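Local coordinates for protein eukaryotic peptide chain release factor GTP-binding subunit (Schizosaccharomyces pombe, PDB 1R5B) that serves as the GTP-binding subunit (eRF3) of the eukaryotic peptide chain release factor, a multidomain protein whose P-loop domain resembles that of elongation factor Tu, at residues 190-195 and 232-237; 196-201 and 245-250; 148-153 and 182-187. All coordinates share one frame; numbering follows the deposited sequence.

Contact 1 of 3, residues 190-195 and 232-237; sequences KMDEPS and SAYTGQ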
loop_
_atom_site.group_PDB
_atom_site.type_symbol
_atom_site.label_atom_id
_atom_site.label_comp_id
_atom_site.label_asym_id
_atom_site.label_seq_id
_atom_site.Cartn_x
_atom_site.Cartn_y
_atom_site.Cartn_z
ATOM N N LYS A 190 -20.301 17.252 5.938
ATOM C CA LYS A 190 -21.206 18.217 6.568
ATOM C C LYS A 190 -22.072 17.619 7.676
ATOM O O LYS A 190 -23.199 18.058 7.893
ATOM C CB LYS A 190 -22.090 18.915 5.525
ATOM C CG LYS A 190 -21.343 19.416 4.293
ATOM C CD LYS A 190 -22.208 20.399 3.517
ATOM C CE LYS A 190 -21.430 21.188 2.480
ATOM N NZ LYS A 190 -22.341 21.635 1.383
ATOM N N MET A 191 -21.534 16.646 8.401
ATOM C CA MET A 191 -22.270 16.007 9.491
ATOM C C MET A 191 -22.552 16.976 10.660
ATOM O O MET A 191 -23.474 16.752 11.438
ATOM C CB MET A 191 -21.515 14.765 9.990
ATOM C CG MET A 191 -21.410 13.621 8.971
ATOM S SD MET A 191 -22.974 12.869 8.457
ATOM C CE MET A 191 -23.649 12.371 9.910
ATOM N N ASP A 192 -21.760 18.044 10.757
ATOM C CA ASP A 192 -21.853 19.038 11.821
ATOM C C ASP A 192 -22.984 20.061 11.629
ATOM O O ASP A 192 -23.412 20.710 12.591
ATOM C CB ASP A 192 -20.517 19.798 11.908
ATOM C CG ASP A 192 -20.324 20.802 10.755
ATOM O OD1 ASP A 192 -20.100 20.374 9.598
ATOM O OD2 ASP A 192 -20.388 22.042 10.914
ATOM N N GLU A 193 -23.446 20.213 10.389
ATOM C CA GLU A 193 -24.375 21.286 10.015
ATOM C C GLU A 193 -25.723 21.239 10.754
ATOM O O GLU A 193 -26.095 20.214 11.289
ATOM C CB GLU A 193 -24.606 21.260 8.498
ATOM C CG GLU A 193 -23.527 21.976 7.694
ATOM C CD GLU A 193 -24.025 22.499 6.353
ATOM O OE1 GLU A 193 -25.232 22.367 6.049
ATOM O OE2 GLU A 193 -23.201 23.056 5.594
ATOM N N PRO A 194 -26.440 22.355 10.809
ATOM C CA PRO A 194 -27.760 22.407 11.468
ATOM C C PRO A 194 -28.745 21.256 11.148
ATOM O O PRO A 194 -29.365 20.704 12.060
ATOM C CB PRO A 194 -28.332 23.736 10.965
ATOM C CG PRO A 194 -27.128 24.596 10.734
ATOM C CD PRO A 194 -26.029 23.676 10.294
ATOM N N SER A 195 -28.880 20.908 9.871
ATOM C CA SER A 195 -29.879 19.934 9.418
ATOM C C SER A 195 -29.471 18.492 9.723
ATOM O O SER A 195 -30.315 17.592 9.798
ATOM C CB SER A 195 -30.083 20.085 7.916
ATOM O OG SER A 195 -28.870 19.838 7.227
ATOM N N SER A 232 -16.789 15.821 8.824
ATOM C CA SER A 232 -17.099 17.222 8.610
ATOM C C SER A 232 -15.797 17.936 8.279
ATOM O O SER A 232 -14.920 18.071 9.130
ATOM C CB SER A 232 -17.752 17.839 9.841
ATOM O OG SER A 232 -17.739 19.250 9.738
ATOM N N ALA A 233 -15.694 18.393 7.037
ATOM C CA ALA A 233 -14.483 19.007 6.512
ATOM C C ALA A 233 -14.284 20.404 7.081
ATOM O O ALA A 233 -13.159 20.907 7.126
ATOM C CB ALA A 233 -14.542 19.061 4.982
ATOM N N TYR A 234 -15.379 21.030 7.504
ATOM C CA TYR A 234 -15.321 22.359 8.082
ATOM C C TYR A 234 -14.599 22.268 9.419
ATOM O O TYR A 234 -13.583 22.927 9.611
ATOM C CB TYR A 234 -16.730 22.955 8.246
ATOM C CG TYR A 234 -16.736 24.399 8.735
ATOM C CD1 TYR A 234 -16.304 25.435 7.909
ATOM C CD2 TYR A 234 -17.156 24.721 10.027
ATOM C CE1 TYR A 234 -16.290 26.751 8.351
ATOM C CE2 TYR A 234 -17.153 26.042 10.480
ATOM C CZ TYR A 234 -16.718 27.050 9.636
ATOM O OH TYR A 234 -16.708 28.356 10.067
ATOM N N THR A 235 -15.093 21.418 10.316
ATOM C CA THR A 235 -14.509 21.279 11.657
ATOM C C THR A 235 -13.340 20.311 11.718
ATOM O O THR A 235 -12.671 20.218 12.742
ATOM C CB THR A 235 -15.564 20.800 12.671
ATOM O OG1 THR A 235 -15.981 19.467 12.348
ATOM C CG2 THR A 235 -16.847 21.637 12.591
ATOM N N GLY A 236 -13.102 19.580 10.635
ATOM C CA GLY A 236 -12.109 18.521 10.630
ATOM C C GLY A 236 -12.448 17.288 11.462
ATOM O O GLY A 236 -11.595 16.435 11.705
ATOM N N GLN A 237 -13.697 17.173 11.886
ATOM C CA GLN A 237 -14.092 16.042 12.703
ATOM C C GLN A 237 -14.114 14.750 11.872
ATOM O O GLN A 237 -14.740 14.678 10.813
ATOM C CB GLN A 237 -15.443 16.300 13.354
ATOM C CG GLN A 237 -15.348 17.261 14.519
ATOM C CD GLN A 237 -16.689 17.841 14.919
ATOM O OE1 GLN A 237 -17.615 17.932 14.096
ATOM N NE2 GLN A 237 -16.803 18.238 16.185
#

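Contact 2 of 3, residues 196-201 and 245-250; sequences VQWSEE and SSVCPW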
loop_
_atom_site.group_PDB
_atom_site.type_symbol
_atom_site.label_atom_id
_atom_site.label_comp_id
_atom_site.label_asym_id
_atom_site.label_seq_id
_atom_site.Cartn_x
_atom_site.Cartn_y
_atom_site.Cartn_z
ATOM N N VAL A 196 -28.166 18.290 9.856
ATOM C CA VAL A 196 -27.579 17.034 10.299
ATOM C C VAL A 196 -26.844 17.331 11.581
ATOM O O VAL A 196 -25.957 18.190 11.589
ATOM C CB VAL A 196 -26.508 16.555 9.307
ATOM C CG1 VAL A 196 -26.185 15.072 9.523
ATOM C CG2 VAL A 196 -26.929 16.847 7.880
ATOM N N GLN A 197 -27.156 16.656 12.675
ATOM C CA GLN A 197 -26.394 16.936 13.901
ATOM C C GLN A 197 -25.727 15.672 14.391
ATOM O O GLN A 197 -25.937 15.223 15.517
ATOM C CB GLN A 197 -27.283 17.602 14.937
ATOM C CG GLN A 197 -27.645 19.014 14.503
ATOM C CD GLN A 197 -28.382 19.800 15.566
ATOM O OE1 GLN A 197 -29.554 20.107 15.392
ATOM N NE2 GLN A 197 -27.699 20.124 16.660
ATOM N N TRP A 198 -24.912 15.117 13.497
ATOM C CA TRP A 198 -24.344 13.788 13.643
ATOM C C TRP A 198 -25.457 12.774 13.899
ATOM O O TRP A 198 -25.290 11.813 14.642
ATOM C CB TRP A 198 -23.264 13.767 14.738
ATOM C CG TRP A 198 -22.016 14.504 14.332
ATOM C CD1 TRP A 198 -21.712 15.819 14.587
ATOM C CD2 TRP A 198 -20.915 13.981 13.587
ATOM N NE1 TRP A 198 -20.490 16.135 14.043
ATOM C CE2 TRP A 198 -19.979 15.025 13.424
ATOM C CE3 TRP A 198 -20.620 12.729 13.032
ATOM C CZ2 TRP A 198 -18.778 14.855 12.741
ATOM C CZ3 TRP A 198 -19.424 12.563 12.349
ATOM C CH2 TRP A 198 -18.520 13.620 12.210
ATOM N N SER A 199 -26.601 12.996 13.266
ATOM C CA SER A 199 -27.721 12.088 13.412
ATOM C C SER A 199 -27.370 10.772 12.737
ATOM O O SER A 199 -27.049 10.756 11.552
ATOM C CB SER A 199 -28.972 12.672 12.761
ATOM O OG SER A 199 -29.942 11.659 12.549
ATOM N N GLU A 200 -27.430 9.678 13.488
ATOM C CA GLU A 200 -27.328 8.349 12.898
ATOM C C GLU A 200 -28.468 8.070 11.903
ATOM O O GLU A 200 -28.269 7.338 10.943
ATOM C CB GLU A 200 -27.302 7.261 13.975
ATOM C CG GLU A 200 -26.687 5.954 13.487
ATOM C CD GLU A 200 -26.788 4.810 14.484
ATOM O OE1 GLU A 200 -27.464 4.953 15.536
ATOM O OE2 GLU A 200 -26.188 3.752 14.193
ATOM N N GLU A 201 -29.655 8.636 12.133
ATOM C CA GLU A 201 -30.767 8.483 11.184
ATOM C C GLU A 201 -30.450 9.066 9.808
ATOM O O GLU A 201 -30.809 8.478 8.804
ATOM C CB GLU A 201 -32.051 9.133 11.701
ATOM C CG GLU A 201 -33.052 8.162 12.297
ATOM C CD GLU A 201 -32.986 8.145 13.813
ATOM O OE1 GLU A 201 -31.856 7.994 14.335
ATOM O OE2 GLU A 201 -34.044 8.296 14.475
ATOM N N SER A 245 -16.484 10.765 21.278
ATOM C CA SER A 245 -17.705 10.084 21.725
ATOM C C SER A 245 -18.838 11.048 22.086
ATOM O O SER A 245 -20.013 10.739 21.861
ATOM C CB SER A 245 -17.411 9.169 22.924
ATOM O OG SER A 245 -17.268 7.824 22.493
ATOM N N SER A 246 -18.485 12.202 22.648
ATOM C CA SER A 246 -19.474 13.208 23.026
ATOM C C SER A 246 -20.149 13.825 21.795
ATOM O O SER A 246 -21.331 14.178 21.844
ATOM C CB SER A 246 -18.842 14.301 23.902
ATOM O OG SER A 246 -18.296 15.351 23.118
ATOM N N VAL A 247 -19.399 13.950 20.701
ATOM C CA VAL A 247 -19.916 14.509 19.446
ATOM C C VAL A 247 -20.753 13.498 18.637
ATOM O O VAL A 247 -21.792 13.850 18.078
ATOM C CB VAL A 247 -18.759 15.057 18.567
ATOM C CG1 VAL A 247 -19.277 15.565 17.230
ATOM C CG2 VAL A 247 -18.025 16.172 19.295
ATOM N N CYS A 248 -20.296 12.251 18.582
ATOM C CA CYS A 248 -20.951 11.206 17.805
ATOM C C CYS A 248 -20.674 9.858 18.476
ATOM O O CYS A 248 -19.664 9.207 18.198
ATOM C CB CYS A 248 -20.435 11.235 16.364
ATOM S SG CYS A 248 -21.025 9.903 15.296
ATOM N N PRO A 249 -21.560 9.455 19.380
ATOM C CA PRO A 249 -21.370 8.217 20.154
ATOM C C PRO A 249 -21.467 6.930 19.334
ATOM O O PRO A 249 -20.853 5.929 19.712
ATOM C CB PRO A 249 -22.516 8.248 21.187
ATOM C CG PRO A 249 -23.218 9.563 21.030
ATOM C CD PRO A 249 -22.806 10.159 19.736
ATOM N N TRP A 250 -22.213 6.966 18.232
ATOM C CA TRP A 250 -22.590 5.748 17.500
ATOM C C TRP A 250 -21.555 5.283 16.478
ATOM O O TRP A 250 -21.434 4.081 16.241
ATOM C CB TRP A 250 -23.965 5.912 16.826
ATOM C CG TRP A 250 -24.114 7.178 16.042
ATOM C CD1 TRP A 250 -24.654 8.352 16.481
ATOM C CD2 TRP A 250 -23.703 7.405 14.690
ATOM N NE1 TRP A 250 -24.609 9.294 15.484
ATOM C CE2 TRP A 250 -24.030 8.739 14.371
ATOM C CE3 TRP A 250 -23.097 6.609 13.704
ATOM C CZ2 TRP A 250 -23.771 9.297 13.112
ATOM C CZ3 TRP A 250 -22.843 7.164 12.455
ATOM C CH2 TRP A 250 -23.178 8.496 12.174
#

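Contact 3 of 3, residues 148-153 and 182-187; sequences GVLVIS and NHLVVV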
loop_
_atom_site.group_PDB
_atom_site.type_symbol
_atom_site.label_atom_id
_atom_site.label_comp_id
_atom_site.label_asym_id
_atom_site.label_seq_id
_atom_site.Cartn_x
_atom_site.Cartn_y
_atom_site.Cartn_z
ATOM N N GLY A 148 -10.202 6.406 -4.905
ATOM C CA GLY A 148 -11.192 7.378 -5.322
ATOM C C GLY A 148 -12.068 7.676 -4.130
ATOM O O GLY A 148 -12.534 6.754 -3.469
ATOM N N VAL A 149 -12.235 8.956 -3.817
ATOM C CA VAL A 149 -13.069 9.379 -2.703
ATOM C C VAL A 149 -14.221 10.206 -3.262
ATOM O O VAL A 149 -13.996 11.281 -3.825
ATOM C CB VAL A 149 -12.291 10.221 -1.684
ATOM C CG1 VAL A 149 -13.208 10.607 -0.514
ATOM C CG2 VAL A 149 -11.067 9.460 -1.155
ATOM N N LEU A 150 -15.439 9.681 -3.168
ATOM C CA LEU A 150 -16.629 10.427 -3.585
ATOM C C LEU A 150 -17.142 11.190 -2.368
ATOM O O LEU A 150 -17.484 10.579 -1.366
ATOM C CB LEU A 150 -17.697 9.475 -4.137
ATOM C CG LEU A 150 -19.059 10.057 -4.516
ATOM C CD1 LEU A 150 -18.923 11.040 -5.649
ATOM C CD2 LEU A 150 -20.018 8.937 -4.908
ATOM N N VAL A 151 -17.170 12.522 -2.446
ATOM C CA VAL A 151 -17.614 13.361 -1.325
ATOM C C VAL A 151 -19.047 13.782 -1.537
ATOM O O VAL A 151 -19.370 14.414 -2.536
ATOM C CB VAL A 151 -16.721 14.597 -1.155
ATOM C CG1 VAL A 151 -17.015 15.294 0.163
ATOM C CG2 VAL A 151 -15.237 14.190 -1.213
ATOM N N ILE A 152 -19.911 13.407 -0.597
ATOM C CA ILE A 152 -21.347 13.677 -0.677
ATOM C C ILE A 152 -21.783 14.562 0.491
ATOM O O ILE A 152 -21.350 14.356 1.618
ATOM C CB ILE A 152 -22.144 12.356 -0.655
ATOM C CG1 ILE A 152 -21.787 11.472 -1.859
ATOM C CG2 ILE A 152 -23.649 12.631 -0.637
ATOM C CD1 ILE A 152 -22.306 11.969 -3.206
ATOM N N SER A 153 -22.631 15.548 0.218
ATOM C CA SER A 153 -23.182 16.388 1.269
ATOM C C SER A 153 -24.343 15.682 1.952
ATOM O O SER A 153 -25.224 15.141 1.284
ATOM C CB SER A 153 -23.682 17.711 0.702
ATOM O OG SER A 153 -24.407 18.425 1.688
ATOM N N ASN A 182 -12.623 0.720 -8.416
ATOM C CA ASN A 182 -13.475 -0.428 -8.160
ATOM C C ASN A 182 -13.752 -0.613 -6.679
ATOM O O ASN A 182 -14.592 -1.423 -6.294
ATOM C CB ASN A 182 -12.838 -1.686 -8.750
ATOM C CG ASN A 182 -12.739 -1.626 -10.262
ATOM O OD1 ASN A 182 -11.760 -2.066 -10.854
ATOM N ND2 ASN A 182 -13.753 -1.066 -10.891
ATOM N N HIS A 183 -13.042 0.127 -5.846
ATOM C CA HIS A 183 -13.331 0.157 -4.423
ATOM C C HIS A 183 -13.455 1.626 -4.052
ATOM O O HIS A 183 -12.465 2.331 -3.907
ATOM C CB HIS A 183 -12.214 -0.522 -3.649
ATOM C CG HIS A 183 -12.424 -0.528 -2.174
ATOM N ND1 HIS A 183 -12.171 0.572 -1.389
ATOM C CD2 HIS A 183 -12.850 -1.500 -1.335
ATOM C CE1 HIS A 183 -12.430 0.277 -0.127
ATOM N NE2 HIS A 183 -12.840 -0.975 -0.067
ATOM N N LEU A 184 -14.688 2.084 -3.947
ATOM C CA LEU A 184 -14.973 3.488 -3.784
ATOM C C LEU A 184 -15.048 3.829 -2.304
ATOM O O LEU A 184 -15.752 3.173 -1.553
ATOM C CB LEU A 184 -16.303 3.791 -4.464
ATOM C CG LEU A 184 -16.703 5.240 -4.647
ATOM C CD1 LEU A 184 -15.684 5.964 -5.488
ATOM C CD2 LEU A 184 -18.057 5.293 -5.325
ATOM N N VAL A 185 -14.306 4.844 -1.897
ATOM C CA VAL A 185 -14.476 5.446 -0.581
ATOM C C VAL A 185 -15.473 6.606 -0.714
ATOM O O VAL A 185 -15.258 7.522 -1.503
ATOM C CB VAL A 185 -13.143 5.963 -0.022
ATOM C CG1 VAL A 185 -13.346 6.597 1.332
ATOM C CG2 VAL A 185 -12.129 4.824 0.071
ATOM N N VAL A 186 -16.561 6.544 0.045
ATOM C CA VAL A 186 -17.629 7.524 -0.023
ATOM C C VAL A 186 -17.651 8.260 1.310
ATOM O O VAL A 186 -17.934 7.664 2.354
ATOM C CB VAL A 186 -18.995 6.854 -0.262
ATOM C CG1 VAL A 186 -20.133 7.880 -0.146
ATOM C CG2 VAL A 186 -19.031 6.192 -1.594
ATOM N N VAL A 187 -17.343 9.545 1.267
ATOM C CA VAL A 187 -17.272 10.375 2.457
ATOM C C VAL A 187 -18.572 11.197 2.580
ATOM O O VAL A 187 -18.907 11.997 1.709
ATOM C CB VAL A 187 -15.991 11.237 2.391
ATOM C CG1 VAL A 187 -16.097 12.461 3.192
ATOM C CG2 VAL A 187 -14.788 10.406 2.876
#

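Contact 1 of 3, residues 190-195 and 232-237
Asp192 turns its CG in between its own backbone N and carbonyl carbon (chi1 74°), while Ser232 swings OG anti to its N (chi1 166°); these two torsions bring carboxylate and hydroxyl together. Ser232 OG gives its proton to Asp192 OD1 at 2.6 Å. The hydroxyl does not meet the carboxylate in its plane but from above, 62° out of it. The second oxygen, Asp192 OD2, points past the serine and lies 3.9 Å from Thr235 CG2, the aspartate and threonine side chains sliding by one another in opposite directions. Asp192 OD2 also comes obliquely to the Tyr234 ring, 4.3 Å from Tyr234 CD2. Behind the carboxylate, Asp192 CB is 4.1 Å from Gln237 OE1, an oxygen that Trp198 NE1 also meets in a weak hydrogen bond. The serine side of the contact is braced locally. Thr235 N makes a weak hydrogen bond back to Ser232 OG, and Thr235 OG1 accepts from Gln237 N at 3.3 Å, an ST turn. A backbone bond from Ser232 N to Gln237 O (3.1 Å) closes the same loop. Across from it, a type I turn from Lys190 to Glu193 presents Asp192, and Lys190 sends its amine the other way, to the carbonyl of Asp53 and the carboxylate of Glu158. By sequence and position, Lys190 and Asp192 fit the NKxD motif of P-loop GTPases, and Ser232 with Ala233 the later SA motif; in relatives both loops line the nucleotide pocket. With its proton committed to OD1, the Ser232 hydroxyl can meet Thr235 N as a weak acceptor; one oxygen thus links the two loops, which would be expected to restrict rotation of the Asp192 carboxylate.

Contact 2 of 3, residues 196-201 and 245-250
The Trp250 indole is sandwiched: Glu200 lays its CB over one face, 3.5 Å from the centroid of the five-membered ring, and Cys248 SG, from its own segment, sits 3.3 Å above the opposite face. At the indole edge, near the ring plane, is the backbone carbonyl of Trp198. Trp198 O takes the NE1 hydrogen of Trp250 at 2.7 Å, with an N-H...O angle of 145°. The Glu200 chain runs extended across the ring, its CG 3.5 Å from Trp250 CD2, and leaves its carboxylate almost parallel to the indole, the planes 10° apart. Trp198 has Val247 CG1 over one face of its own indole, a CH-pi contact 3.7 Å from the centroid of the five-membered ring. Cys248 SG approaches the Trp198 indole obliquely, 3.6 Å from Trp198 CE3. In the P-loop domain this joins the entry to helix 200-218, where Ser199 is the N-cap with OG bonded to Arg202 N, to the long loop that leads into helix 256-262. Tyr203, further along helix 200-218, also meets the Trp250 ring, the planes inclined to each other. Met191 and Val243 touch the Trp198 side chain from neighbouring loops, and Glu200 OE2 has Lys204 as a long, weak ionic partner.

Contact 3 of 3, residues 148-153 and 182-187
Val185 O is held from two adjacent residues of strand 147-153: Leu150 N donates to it at 2.7 Å, and Val149 CA makes a CA-H...O contact at 3.1 Å. Before it in the ladder Val185 N binds Gly148 O at 3.0 Å. Leu150 O then takes Val187 N at 2.8 Å. Last comes Ile152 N to Val187 O at 2.9 Å. The odd-numbered residues Val185 and Val187 thus use both N and O to bridge to Gly148, Leu150 and Ile152, the alternation expected of parallel strands. The short strand segments run at 25° to each other, in keeping with sheet twist. These are neighbouring central strands of the P-loop domain's mixed sheet, joined by a beta-alpha-beta crossover through helix 169-178. Strand 42-50, which leads into the probable P-loop, bonds to the other edge of strand 147-153, and Val151 touches residues of that loop. On the face carrying Val149, Val151, Val185 and Val187, the closest side-chain contact is diagonal: Val149 CG1, anti to its N, meets Val187 CG2 at 3.7 Å. Helix 256-262 packs on the part of this face formed by Val185 and Val187, through Tyr259 and Leu256, while Ile46 and Phe48 of strand 42-50 touch Val149, and Phe48 also touches Val151. The other face carries Leu150, Leu184 and Val186. There the leucines approach through their outer methyls, Leu150 CD2 to Leu184 CD2 at 4.2 Å. Leu184 CD1 lies 3.8 Å from Gly148 O, and the glycine, without a side chain, lets the leucine methyl come close to the backbone. Helix 169-178 packs against this side through His172 on Leu150 and Ala176 on Leu184.

How the contacts relate
All three contacts belong to the P-loop domain. Strand 184-189 of contact 3 runs into loop 190-195 of contact 1, which leads on to residues 196-201 of contact 2. Contacts 1 and 2, centres about 11 Å apart, alternate along the chain and touch: Met191 O is 3.0 Å from Trp198 N, a probable hydrogen bond. Contact 3 is about 17 Å from contact 1 between centres, yet Ser153 OG comes within 3.5 Å of Lys190 CD. The Lys190 side chain lies near the probable P-loop, which follows strand 42-50 beside contact 3, so contact 1 probably borders the nucleotide pocket, as in related GTPases. Contacts 2 and 3 stay about 7 Å apart at their nearest atoms.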